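Local coordinates for protein probable methyltransferase (Bordetella pertussis, PDB 3KTY) that probably transfers methyl groups from S-adenosyl-L-methionine to RNA, this chain being the SpoU-type methyltransferase part of a longer protein, at residues Glu77-Ala80 with Pro81-Leu84; Pro98-Ile102 with Arg103-Gly107; Ser153-Val157 with Ala158-Gln162. All blocks are in the same frame, centred on the assembly; numbering follows the deposited sequence.

Interaction 1: residues Glu77-Ala80 with Pro81-Leu84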
# COMPACT_ATOMS: atom_id res chain seq x y z
N GLU A 77 -21.36 -7.38 16.94
CA GLU A 77 -22.10 -7.83 15.77
C GLU A 77 -21.18 -8.20 14.58
O GLU A 77 -21.32 -9.27 13.94
CB GLU A 77 -23.08 -6.76 15.33
CG GLU A 77 -24.05 -7.22 14.24
CD GLU A 77 -25.08 -8.29 14.76
OE1 GLU A 77 -25.09 -8.61 15.98
OE2 GLU A 77 -25.89 -8.80 13.96
N ALA A 78 -20.22 -7.31 14.28
CA ALA A 78 -19.28 -7.51 13.16
C ALA A 78 -18.36 -8.74 13.36
O ALA A 78 -18.03 -9.46 12.41
CB ALA A 78 -18.49 -6.26 12.87
N LEU A 79 -18.01 -9.01 14.61
CA LEU A 79 -17.22 -10.20 14.95
C LEU A 79 -17.97 -11.51 15.11
O LEU A 79 -17.36 -12.59 15.11
CB LEU A 79 -16.37 -9.93 16.19
CG LEU A 79 -15.39 -8.79 15.88
CD1 LEU A 79 -14.42 -8.52 16.98
CD2 LEU A 79 -14.66 -9.12 14.59
N ALA A 80 -19.30 -11.47 15.22
CA ALA A 80 -20.00 -12.73 15.48
C ALA A 80 -19.57 -13.85 14.54
O ALA A 80 -19.28 -14.93 15.00
CB ALA A 80 -21.53 -12.56 15.48
N PRO A 81 -19.50 -13.61 13.22
CA PRO A 81 -19.11 -14.81 12.46
C PRO A 81 -17.58 -14.97 12.31
O PRO A 81 -17.11 -15.85 11.60
CB PRO A 81 -19.77 -14.61 11.09
CG PRO A 81 -20.29 -13.17 11.07
CD PRO A 81 -19.83 -12.49 12.34
N VAL A 82 -16.80 -14.18 12.99
CA VAL A 82 -15.39 -14.23 12.71
C VAL A 82 -14.68 -15.20 13.63
O VAL A 82 -14.84 -15.12 14.83
CB VAL A 82 -14.76 -12.84 12.82
CG1 VAL A 82 -13.23 -12.96 12.67
CG2 VAL A 82 -15.37 -11.92 11.75
N THR A 83 -13.86 -16.08 13.06
CA THR A 83 -13.08 -17.03 13.86
C THR A 83 -11.66 -16.59 14.21
O THR A 83 -11.10 -17.08 15.18
CB THR A 83 -13.08 -18.45 13.25
OG1 THR A 83 -12.55 -18.42 11.92
CG2 THR A 83 -14.47 -19.02 13.21
N LEU A 84 -11.11 -15.65 13.45
CA LEU A 84 -9.77 -15.11 13.71
C LEU A 84 -9.73 -13.63 13.32
O LEU A 84 -9.86 -13.27 12.15
CB LEU A 84 -8.69 -15.90 12.95
CG LEU A 84 -7.28 -15.32 13.11
CD1 LEU A 84 -6.85 -15.28 14.57
CD2 LEU A 84 -6.21 -16.05 12.22
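L79 and V82 meet across a type I beta turn, L79 to V82, that follows helix 75-79 and sends the chain toward the next strand. One hydrogen bond closes the turn: V82 N donates to L79 O at 2.7 Å with an N-H...O angle of 163°. The bond is short and fairly straight at the hydrogen, but the N-H comes from above the carbonyl plane of L79, 52° out of it. P81 has no N-H to give, so its nitrogen, though near the same carbonyl, adds no second bond.

The remaining contacts are van der Waals. L79 turns CG away from its own carbonyl carbon (chi1 -62°), and its CD2 comes within 4.1 Å of V82 CG2, an apolar touch in which the two side chains cross at a slant. That same V82 methyl also reaches back to A78, 3.7 Å from its O. P81, within the turn, brings its CD 3.5 Å from A78 O.

Around the turn, A78 and L79 pack on I14 of strand 11-16, and V82 touches V120. The turn thus joins helix 75-79, which lies against the parallel sheet, to strand 84-89, whose L84 is backbone hydrogen-bonded to V120 and A122.

Interaction 2: residues Pro98-Ile102 with Arg103-Gly107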
# COMPACT_ATOMS: atom_id res chain seq x y z
N PRO A 98 7.01 -5.69 20.97
CA PRO A 98 6.33 -5.64 19.66
C PRO A 98 5.27 -6.73 19.45
O PRO A 98 5.59 -7.93 19.55
CB PRO A 98 7.48 -5.83 18.65
CG PRO A 98 8.68 -6.27 19.46
CD PRO A 98 8.48 -5.71 20.84
N PRO A 99 4.04 -6.33 19.12
CA PRO A 99 3.02 -7.33 18.76
C PRO A 99 3.43 -7.96 17.44
O PRO A 99 4.44 -7.54 16.85
CB PRO A 99 1.74 -6.50 18.57
CG PRO A 99 2.23 -5.11 18.24
CD PRO A 99 3.63 -4.95 18.79
N CYS A 100 2.67 -8.96 16.97
CA CYS A 100 3.04 -9.57 15.70
C CYS A 100 2.80 -8.54 14.58
O CYS A 100 1.93 -7.68 14.68
CB CYS A 100 2.31 -10.90 15.47
SG CYS A 100 0.79 -10.78 14.53
N ASP A 101 3.61 -8.60 13.53
CA ASP A 101 3.46 -7.64 12.46
C ASP A 101 2.53 -8.18 11.40
O ASP A 101 2.24 -9.37 11.35
CB ASP A 101 4.82 -7.23 11.86
CG ASP A 101 5.57 -8.39 11.17
OD1 ASP A 101 4.96 -9.30 10.55
OD2 ASP A 101 6.81 -8.35 11.23
N ILE A 102 2.10 -7.29 10.52
CA ILE A 102 1.12 -7.61 9.50
C ILE A 102 1.57 -8.78 8.64
O ILE A 102 0.75 -9.47 8.06
CB ILE A 102 0.82 -6.36 8.61
CG1 ILE A 102 -0.32 -6.65 7.66
CG2 ILE A 102 2.08 -5.90 7.83
CD1 ILE A 102 -1.64 -6.85 8.37
N ARG A 103 2.87 -8.99 8.52
CA ARG A 103 3.37 -10.09 7.70
C ARG A 103 3.20 -11.46 8.41
O ARG A 103 2.77 -12.41 7.80
CB ARG A 103 4.82 -9.81 7.25
CG ARG A 103 5.58 -11.00 6.73
CD ARG A 103 5.78 -11.00 5.21
NE ARG A 103 5.89 -9.68 4.55
CZ ARG A 103 6.93 -9.26 3.84
NH1 ARG A 103 8.02 -10.03 3.74
NH2 ARG A 103 6.89 -8.08 3.23
N GLU A 104 3.52 -11.51 9.70
CA GLU A 104 3.17 -12.65 10.55
C GLU A 104 1.64 -12.88 10.59
O GLU A 104 1.15 -14.01 10.50
CB GLU A 104 3.76 -12.44 11.96
CG GLU A 104 5.29 -12.30 11.95
CD GLU A 104 5.91 -11.62 13.18
OE1 GLU A 104 5.31 -10.68 13.74
OE2 GLU A 104 7.02 -12.03 13.59
N ALA A 105 0.88 -11.80 10.67
CA ALA A 105 -0.54 -11.92 10.81
C ALA A 105 -1.12 -12.53 9.54
O ALA A 105 -1.95 -13.47 9.59
CB ALA A 105 -1.15 -10.58 11.19
N ALA A 106 -0.65 -12.07 8.40
CA ALA A 106 -1.05 -12.66 7.12
C ALA A 106 -0.75 -14.16 7.01
O ALA A 106 -1.60 -14.93 6.57
CB ALA A 106 -0.43 -11.91 5.96
N GLY A 107 0.44 -14.59 7.43
CA GLY A 107 0.76 -16.02 7.47
C GLY A 107 -0.19 -16.85 8.36
O GLY A 107 -0.65 -17.93 7.96
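The backbone runs from a short, weakly bonded strand about C100-D101 straight into a helix, whose first turn is bonded by A105 N to D101 O at 2.9 Å and by A106 N to I102 O at 3.0 Å. D101 is the N-cap residue, and with E104 it makes a capping box, two reciprocal bonds between side chain and backbone. In one, E104 N donates to D101 OD1 at 2.8 Å, an almost straight bond (171°) that meets the oxygen nearly head-on to its C-O bond. In the other, D101 N donates to E104 OE1 at 2.7 Å, and OE1 receives it on the lone pair that faces away from its other oxygen.

D101 sets CG between its backbone N and carbonyl carbon (chi1 64°), which brings OD1 to the N-H of E104. In the conformer of E104 described here, the chain stays extended beyond CG and crosses the D101 side chain at about a right angle; a second was modelled, so the detail of its carboxylate is less sure. The two carboxylates nevertheless stack, planes 29° apart, with D101 OD1 and E104 OE1 3.5 Å from each other. This like-charge approach is probably eased by the N-H groups each oxygen accepts from and by the positive end of the helix dipole. Beside the box, C100 SG rests 3.9 Å from A105 CB.

The polar ends find partners in both chains: D101 OD2 bonds to Y170 OH of the second subunit, and R103 makes salt bridges with E167 of its own chain and E167 of the second subunit. Strand 100-101, outermost in this chain's sheet, lies beside strand 142-145, whose C144 touches C100 and A105, while I102 and A106 of helix 102-115 pack on helix 157-172.

Interaction 3: residues Ser153-Val157 with Ala158-Gln162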
# COMPACT_ATOMS: atom_id res chain seq x y z
N SER A 153 4.49 7.44 11.09
CA SER A 153 3.76 6.18 11.27
C SER A 153 2.27 6.37 11.06
O SER A 153 1.55 5.42 10.73
CB SER A 153 4.02 5.62 12.67
OG SER A 153 5.29 6.03 13.17
N SER A 154 1.80 7.60 11.24
CA SER A 154 0.38 7.91 11.06
C SER A 154 0.03 8.06 9.59
O SER A 154 0.25 9.12 8.99
CB SER A 154 0.02 9.19 11.82
OG SER A 154 -0.13 8.94 13.21
N LEU A 155 -0.51 7.00 9.00
CA LEU A 155 -0.89 7.01 7.60
C LEU A 155 -2.38 6.74 7.43
O LEU A 155 -2.98 6.02 8.22
CB LEU A 155 -0.08 5.98 6.81
CG LEU A 155 0.34 4.72 7.58
CD1 LEU A 155 -0.71 4.35 8.62
CD2 LEU A 155 0.58 3.56 6.62
N ASN A 156 -2.97 7.33 6.39
CA ASN A 156 -4.39 7.15 6.12
C ASN A 156 -4.86 5.72 6.38
O ASN A 156 -4.13 4.77 6.11
CB ASN A 156 -4.72 7.56 4.68
CG ASN A 156 -6.18 7.37 4.33
OD1 ASN A 156 -6.56 6.35 3.74
ND2 ASN A 156 -7.01 8.34 4.70
N VAL A 157 -6.07 5.59 6.90
CA VAL A 157 -6.63 4.29 7.19
C VAL A 157 -6.79 3.51 5.90
O VAL A 157 -6.67 2.30 5.87
CB VAL A 157 -8.00 4.44 7.92
CG1 VAL A 157 -8.66 3.10 8.21
CG2 VAL A 157 -7.82 5.24 9.20
N ALA A 158 -7.03 4.19 4.80
CA ALA A 158 -7.18 3.43 3.56
C ALA A 158 -5.81 2.88 3.10
O ALA A 158 -5.74 1.88 2.40
CB ALA A 158 -7.84 4.27 2.48
N GLN A 159 -4.74 3.56 3.50
CA GLN A 159 -3.39 3.13 3.19
C GLN A 159 -3.01 1.95 4.07
O GLN A 159 -2.59 0.90 3.57
CB GLN A 159 -2.44 4.29 3.33
CG GLN A 159 -2.72 5.37 2.27
CD GLN A 159 -2.23 6.76 2.66
OE1 GLN A 159 -1.41 6.92 3.58
NE2 GLN A 159 -2.73 7.79 1.95
N ALA A 160 -3.25 2.08 5.38
CA ALA A 160 -3.18 0.94 6.26
C ALA A 160 -3.91 -0.25 5.63
O ALA A 160 -3.36 -1.34 5.52
CB ALA A 160 -3.73 1.24 7.61
N LEU A 161 -5.13 -0.01 5.16
CA LEU A 161 -5.93 -1.08 4.56
C LEU A 161 -5.29 -1.69 3.32
O LEU A 161 -5.29 -2.92 3.13
CB LEU A 161 -7.33 -0.59 4.19
CG LEU A 161 -8.34 -0.92 5.26
CD1 LEU A 161 -9.74 -0.64 4.75
CD2 LEU A 161 -8.19 -2.35 5.62
N GLN A 162 -4.76 -0.85 2.45
CA GLN A 162 -4.14 -1.39 1.26
C GLN A 162 -2.94 -2.31 1.64
O GLN A 162 -2.79 -3.43 1.11
CB GLN A 162 -3.72 -0.27 0.32
CG GLN A 162 -3.53 -0.73 -1.11
CD GLN A 162 -3.08 0.40 -2.01
OE1 GLN A 162 -2.97 0.23 -3.24
NE2 GLN A 162 -2.83 1.57 -1.42
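A capping box of N156 and Q159 opens helix 157-172, the C-terminal helix of this SPOUT-clan domain. N156 is the N-cap: with CG anti to its backbone N (chi1 179°), its OD1 is carried toward the N-H groups of A158 and Q159. The bond from Q159 N is weak, that from A158 N doubtfully short, because OD1 is placed too close to A158. The return bond, N156 N to Q159 OE1 at 3.2 Å, is weak and bent, 120° at the hydrogen. N156 CB sits over the face of the Q159 amide, 3.3 Å from Q159 CD.

Regular backbone bonds then take over. A160 N donates to N156 O at 2.9 Å and 168°, and L161 N to V157 O at 2.9 Å. Before the cap, L155 CB lies 3.6 Å from Q159 OE1, an oxygen that also accepts from R29 NH1 of the second subunit.

N156 ND2 bonds to N23 of helix 21-33, on which A158 and L161 also pack through S26 and A27. V157, A160 and L161 lie against L125 of strand 121-125, so this first turn lies between helix 21-33 and the sheet, with Q159 facing the second subunit.

How the interactions relate
Interactions 2 and 3 both cap a helix N-terminus with a capping box, and both touch the second subunit; interaction 1 follows a helix with a turn and meets no other chain. The caps differ in chemistry: in 101/104 two carboxylates each accept the other residue's backbone N-H in short, nearly straight bonds, whereas 156/159 uses neutral amides, with weak bonds and one doubtful oxygen. Interaction 1 is the surface contact, with one backbone bond and small apolar touches; the caps are partly buried. Helices 102-115 and 157-172, begun by interactions 2 and 3, pack on each other, and the centres of these contacts lie about 16 Å apart. Interactions 1 and 3 lie on opposite sides of the chain's centre.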